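Local coordinates for uncharacterized protein (Sulfolobus tokodaii, PDB 2PD2) that is of unknown function but belongs to the DsrE/DsrF-like family, small alpha/beta proteins whose better-known relatives take part in sulfur transfer, at residues 44-48 / 49-53; 54-57 / 58-62; 66-69 / 70-74. One frame throughout, in Å; residues are numbered along the deposited sequence.

Contact 1: 44-48 / 49-53; sequences LLKDS and DTRSI
S48 and R51 are the two ends of a type I beta turn, R51 N donating to S48 O at 3.2 Å, and this turn follows straight on another of the same type that runs from L45 to S48. The donor of the S48-R51 bond stands above the plane of the S48 carbonyl, yet the N-H itself points well at the oxygen. S48 uses its side chain in the same turn: with OG anti to the backbone N (chi1 167°), the hydroxyl reaches T50 N and accepts from it at 3.1 Å. OG also bonds to A43 O, so the hydroxyl ties the turn back to the chain before it. T50 takes the N-cap position of the helix but makes no capping bond with its own side chain; its OG1 lies 3.0 Å from S48 OG.

The longer reach belongs to R51. Its chain is extended from CG to NE and runs beside K46, both side chains pointing the same way. NH1 donates to K46 O at 3.0 Å, a nearly straight bond (166°) that meets the guanidinium at its edge and in its plane. The same NH1 passes 3.5 Å from K46 CB. K46 NZ and R51 NH1 are 6.4 Å apart; NZ hydrogen-bonds to D79 O, and R51 NE forms a salt bridge with E55 one turn further along the helix.

This is a surface junction, where the loop after strand 31-36 enters helix 51-59; T50 and I53 face helix 13-26, and the backbones of L44 and K46 bond to I82 and Q80.

Contact 2: 54-57 / 58-62; sequences IEDL and IKKNI
A Schellman motif closes helix 51-59 here: I62 N comes back to L57 O at 3.0 Å, and N61 N bonds to I58 O inside that ring. N61 has positive phi, the C-prime residue at which the chain reverses out of the helix. Ahead of it the ordinary helical bonds continue, I58 N to I54 O, K59 N to E55 O and K60 N to D56 O.

The reversal brings I62 back against L57. CD1 of I62 meets CD2 of L57 at 3.8 Å, and I62 CB sits 3.2 Å from L57 O, so the carbonyl that takes the closing bond is flanked by the isoleucine side chain. One turn earlier, I54 CG2 and I58 CD1 touch more loosely at 4.2 Å.

On the polar side D56 and K60 form a salt bridge one helical turn apart. The D56 carboxylate reaches the lysine because its CG stands trans to the backbone N (chi1 179°). K60 runs past D56 O and bends at its last torsion (chi4 58°), which turns NZ back onto the carboxylate. NZ lies 3.0 Å from OD1, met on the syn side and 21° out of the carboxylate plane, and its bond to OD2 is weak. A methionine in place of K60 would probably leave the D56 carboxylate without its positive mate and freer to turn.

L57 packs on L17, V20 and I21 of helix 13-26, K60 touches Y24 of that helix, and I62 lies on I32 and V34 of strand 31-36 as the chain enters strand 63-67.

Contact 3: 66-69 / 70-74; sequences GCEN and SIRSQ
C67 caps the helix that S70 and I71 enter, at the strand-to-helix step of a beta-alpha-beta unit made of strand 63-67, helix 68-73 and strand 86-88. The cap is a sulfur one: C67 holds the N-cap position and its SG accepts from S70 N at 3.3 Å. Placing SG anti to the backbone N (chi1 169°) brings the sulfur to the S70 amide, in the first turn. S70 OG lies beside the same sulfur and bonds to Q38 N, tying the helix start to the chain that follows strand 31-36.

The backbone bonds take over from there. I71 N reaches C67 O at 2.9 Å, R72 N reaches E68 O, and S73 N reaches N69 O. At the far end of this short helix, Q74 N bonds back to S70 O.

Packing comes next. I71 sets its CG1 against the C67 carbonyl oxygen, 3.2 Å from C67 O, and outside the two segments it makes apolar contacts with I87 of strand 86-88 and with L81. N69 packs against N22 of a second subunit, so one flank of the helix start faces the trimer neighbour.

Charge pairs E68 with R72, one turn apart. The glutamate chain bends at chi2 (71°) to bring its carboxylate across the arginine, whose own chain stays extended from CG to NE. Carboxylate and guanidinium planes stand 68° apart, so the groups meet through a single bond and not as a flat, two-bond pair: R72 NE donates at 2.8 Å to E68 OE2, which it approaches on the anti side.

How the contacts relate
Contacts 1 and 2 hold the start and the end of the same helix, 51-59, while contact 3 starts the next one, 68-73, beyond strand 63-67. Contact 1 lies at the surface and is built mainly of polar bonds to backbone and hydroxyl oxygens; contacts 2 and 3 are partly buried, each combining an apolar flank with an acid-base pair one turn apart. The capping chemistry differs too: a Schellman closure in contact 2, a cysteine sulfur in contact 3. L44 bridges the set, its CD2 3.6 Å from I54 CD1 and its CD1 3.8 Å from G66 CA. Contacts 2 and 3, centres about 21 Å apart, lie on opposite sides of the chain's centre.

Contact 1: 44-48 / 49-53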
# COMPACT_ATOMS: atom_id res chain seq x y z
N LEU A 44 8.43 12.45 12.51
CA LEU A 44 9.60 13.28 12.24
C LEU A 44 9.77 14.43 13.24
O LEU A 44 10.62 15.30 13.06
CB LEU A 44 9.55 13.85 10.81
CG LEU A 44 9.44 12.83 9.69
CD1 LEU A 44 9.48 13.53 8.34
CD2 LEU A 44 10.58 11.82 9.79
N LEU A 45 8.97 14.43 14.29
CA LEU A 45 9.07 15.47 15.31
C LEU A 45 10.34 15.26 16.14
O LEU A 45 10.80 14.14 16.30
CB LEU A 45 7.84 15.45 16.22
CG LEU A 45 6.59 16.07 15.60
CD1 LEU A 45 5.36 15.74 16.42
CD2 LEU A 45 6.78 17.57 15.50
N LYS A 46 10.90 16.35 16.65
CA LYS A 46 12.12 16.27 17.45
C LYS A 46 11.99 15.41 18.71
O LYS A 46 12.96 14.81 19.16
CB LYS A 46 12.60 17.67 17.84
CG LYS A 46 13.34 18.40 16.74
CD LYS A 46 13.66 19.83 17.15
CE LYS A 46 14.50 20.53 16.10
NZ LYS A 46 14.80 21.95 16.47
N ASP A 47 10.79 15.36 19.28
CA ASP A 47 10.56 14.58 20.49
C ASP A 47 9.94 13.22 20.17
O ASP A 47 9.44 12.52 21.06
CB ASP A 47 9.69 15.37 21.47
CG ASP A 47 8.29 15.63 20.93
OD1 ASP A 47 8.15 15.88 19.72
OD2 ASP A 47 7.33 15.58 21.73
N SER A 48 9.97 12.86 18.89
CA SER A 48 9.43 11.58 18.42
C SER A 48 10.09 10.37 19.07
O SER A 48 11.30 10.35 19.27
CB SER A 48 9.60 11.47 16.90
OG SER A 48 9.35 10.14 16.47
N ASP A 49 9.29 9.36 19.38
CA ASP A 49 9.82 8.14 19.99
C ASP A 49 10.71 7.36 19.03
O ASP A 49 11.52 6.54 19.45
CB ASP A 49 8.68 7.24 20.48
CG ASP A 49 7.91 7.85 21.64
OD1 ASP A 49 8.53 8.51 22.49
OD2 ASP A 49 6.68 7.65 21.71
N THR A 50 10.57 7.61 17.73
CA THR A 50 11.39 6.91 16.75
C THR A 50 12.55 7.76 16.22
O THR A 50 13.20 7.38 15.24
CB THR A 50 10.56 6.42 15.54
OG1 THR A 50 9.76 7.50 15.04
CG2 THR A 50 9.66 5.25 15.93
N ARG A 51 12.81 8.89 16.86
CA ARG A 51 13.88 9.77 16.41
C ARG A 51 15.22 9.07 16.21
O ARG A 51 15.87 9.24 15.16
CB ARG A 51 14.06 10.95 17.37
CG ARG A 51 15.24 11.85 16.99
CD ARG A 51 15.22 13.20 17.69
NE ARG A 51 16.36 14.02 17.29
CZ ARG A 51 16.52 15.30 17.64
NH1 ARG A 51 15.61 15.90 18.38
NH2 ARG A 51 17.61 15.96 17.25
N SER A 52 15.65 8.28 17.18
CA SER A 52 16.93 7.59 17.08
C SER A 52 16.99 6.65 15.88
O SER A 52 18.03 6.49 15.25
CB SER A 52 17.24 6.83 18.37
OG SER A 52 16.28 5.81 18.60
N ILE A 53 15.86 6.03 15.55
CA ILE A 53 15.82 5.13 14.41
C ILE A 53 15.93 5.95 13.11
O ILE A 53 16.66 5.58 12.19
CB ILE A 53 14.53 4.30 14.41
CG1 ILE A 53 14.47 3.45 15.68
CG2 ILE A 53 14.47 3.42 13.17
CD1 ILE A 53 13.22 2.59 15.82

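Contact 2: 54-57 / 58-62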
# COMPACT_ATOMS: atom_id res chain seq x y z
N ILE A 54 15.20 7.06 13.05
CA ILE A 54 15.23 7.93 11.88
C ILE A 54 16.65 8.46 11.66
O ILE A 54 17.15 8.50 10.53
CB ILE A 54 14.26 9.11 12.06
CG1 ILE A 54 12.82 8.59 11.99
CG2 ILE A 54 14.51 10.18 11.00
CD1 ILE A 54 11.80 9.62 12.37
N GLU A 55 17.30 8.85 12.75
CA GLU A 55 18.66 9.37 12.68
C GLU A 55 19.62 8.30 12.17
O GLU A 55 20.57 8.59 11.45
CB GLU A 55 19.10 9.88 14.05
CG GLU A 55 18.25 11.03 14.57
CD GLU A 55 18.66 11.49 15.95
OE1 GLU A 55 18.78 10.63 16.85
OE2 GLU A 55 18.87 12.70 16.14
N ASP A 56 19.36 7.05 12.55
CA ASP A 56 20.20 5.94 12.11
C ASP A 56 20.04 5.73 10.60
O ASP A 56 21.01 5.46 9.89
CB ASP A 56 19.83 4.66 12.86
CG ASP A 56 20.65 3.46 12.41
OD1 ASP A 56 21.90 3.52 12.48
OD2 ASP A 56 20.04 2.45 12.00
N LEU A 57 18.81 5.85 10.10
CA LEU A 57 18.55 5.68 8.67
C LEU A 57 19.29 6.79 7.90
O LEU A 57 19.85 6.55 6.83
CB LEU A 57 17.05 5.77 8.37
CG LEU A 57 16.15 4.67 8.97
CD1 LEU A 57 14.71 4.91 8.57
CD2 LEU A 57 16.61 3.30 8.50
N ILE A 58 19.29 7.99 8.47
CA ILE A 58 19.97 9.12 7.84
C ILE A 58 21.47 8.82 7.78
O ILE A 58 22.13 9.11 6.78
CB ILE A 58 19.71 10.42 8.64
CG1 ILE A 58 18.24 10.83 8.46
CG2 ILE A 58 20.66 11.53 8.17
CD1 ILE A 58 17.85 12.08 9.21
N LYS A 59 21.99 8.22 8.84
CA LYS A 59 23.40 7.87 8.91
C LYS A 59 23.72 6.89 7.78
O LYS A 59 24.78 6.95 7.16
CB LYS A 59 23.71 7.23 10.27
CG LYS A 59 25.18 6.94 10.52
CD LYS A 59 25.96 8.20 10.84
CE LYS A 59 27.40 7.86 11.25
NZ LYS A 59 28.18 9.07 11.63
N LYS A 60 22.78 5.98 7.52
CA LYS A 60 22.95 4.98 6.47
C LYS A 60 22.73 5.57 5.07
O LYS A 60 22.59 4.84 4.09
CB LYS A 60 21.99 3.81 6.73
CG LYS A 60 22.40 2.94 7.92
CD LYS A 60 21.33 1.91 8.27
CE LYS A 60 21.88 0.81 9.19
NZ LYS A 60 22.42 1.33 10.48
N ASN A 61 22.72 6.90 5.00
CA ASN A 61 22.54 7.64 3.75
C ASN A 61 21.16 7.47 3.10
O ASN A 61 21.02 7.58 1.88
CB ASN A 61 23.63 7.25 2.74
CG ASN A 61 23.74 8.24 1.60
OD1 ASN A 61 23.65 9.45 1.81
ND2 ASN A 61 23.95 7.74 0.39
N ILE A 62 20.15 7.23 3.92
CA ILE A 62 18.79 7.08 3.43
C ILE A 62 18.14 8.47 3.44
O ILE A 62 18.27 9.22 4.40
CB ILE A 62 18.01 6.08 4.31
CG1 ILE A 62 18.55 4.67 4.06
CG2 ILE A 62 16.52 6.15 4.01
CD1 ILE A 62 17.95 3.59 4.93

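Contact 3: 66-69 / 70-74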
# COMPACT_ATOMS: atom_id res chain seq x y z
N GLY A 66 9.57 14.52 4.36
CA GLY A 66 8.28 14.77 5.00
C GLY A 66 7.36 15.57 4.10
O GLY A 66 7.81 16.46 3.37
N CYS A 67 6.06 15.26 4.14
CA CYS A 67 5.06 15.95 3.32
C CYS A 67 4.62 17.28 3.93
O CYS A 67 4.15 17.32 5.06
CB CYS A 67 3.84 15.04 3.13
SG CYS A 67 2.40 15.87 2.42
N GLU A 68 4.76 18.36 3.17
CA GLU A 68 4.37 19.70 3.62
C GLU A 68 2.87 19.78 3.91
O GLU A 68 2.46 20.38 4.90
CB GLU A 68 4.76 20.75 2.57
CG GLU A 68 4.23 22.16 2.82
CD GLU A 68 4.91 22.85 3.98
OE1 GLU A 68 6.16 22.87 4.02
OE2 GLU A 68 4.19 23.39 4.85
N ASN A 69 2.05 19.20 3.04
CA ASN A 69 0.61 19.22 3.26
C ASN A 69 0.28 18.57 4.59
O ASN A 69 -0.58 19.06 5.34
CB ASN A 69 -0.14 18.46 2.15
CG ASN A 69 -0.18 19.23 0.85
OD1 ASN A 69 -0.38 20.45 0.83
ND2 ASN A 69 -0.00 18.52 -0.26
N SER A 70 0.96 17.47 4.89
CA SER A 70 0.74 16.74 6.13
C SER A 70 1.26 17.52 7.34
O SER A 70 0.64 17.53 8.40
CB SER A 70 1.40 15.37 6.04
OG SER A 70 0.84 14.63 4.97
N ILE A 71 2.42 18.16 7.18
CA ILE A 71 2.97 18.97 8.27
C ILE A 71 1.94 20.04 8.62
O ILE A 71 1.67 20.28 9.80
CB ILE A 71 4.29 19.67 7.84
CG1 ILE A 71 5.41 18.63 7.75
CG2 ILE A 71 4.65 20.78 8.83
CD1 ILE A 71 6.69 19.18 7.18
N ARG A 72 1.36 20.67 7.61
CA ARG A 72 0.36 21.73 7.82
C ARG A 72 -0.94 21.24 8.45
O ARG A 72 -1.46 21.88 9.36
CB ARG A 72 0.04 22.43 6.50
CG ARG A 72 1.20 23.23 5.91
CD ARG A 72 0.80 23.89 4.59
NE ARG A 72 1.89 24.68 4.02
CZ ARG A 72 1.77 25.43 2.92
NH1 ARG A 72 0.61 25.49 2.28
NH2 ARG A 72 2.80 26.12 2.47
N SER A 73 -1.47 20.12 7.97
CA SER A 73 -2.71 19.59 8.51
C SER A 73 -2.55 19.06 9.95
O SER A 73 -3.53 18.97 10.69
CB SER A 73 -3.26 18.49 7.60
OG SER A 73 -2.37 17.40 7.50
N GLN A 74 -1.33 18.71 10.33
CA GLN A 74 -1.07 18.22 11.68
C GLN A 74 -0.64 19.37 12.59
O GLN A 74 -0.23 19.17 13.73
CB GLN A 74 0.02 17.14 11.66
CG GLN A 74 -0.40 15.80 11.07
CD GLN A 74 -1.44 15.10 11.92
OE1 GLN A 74 -1.38 15.14 13.16
NE2 GLN A 74 -2.38 14.43 11.28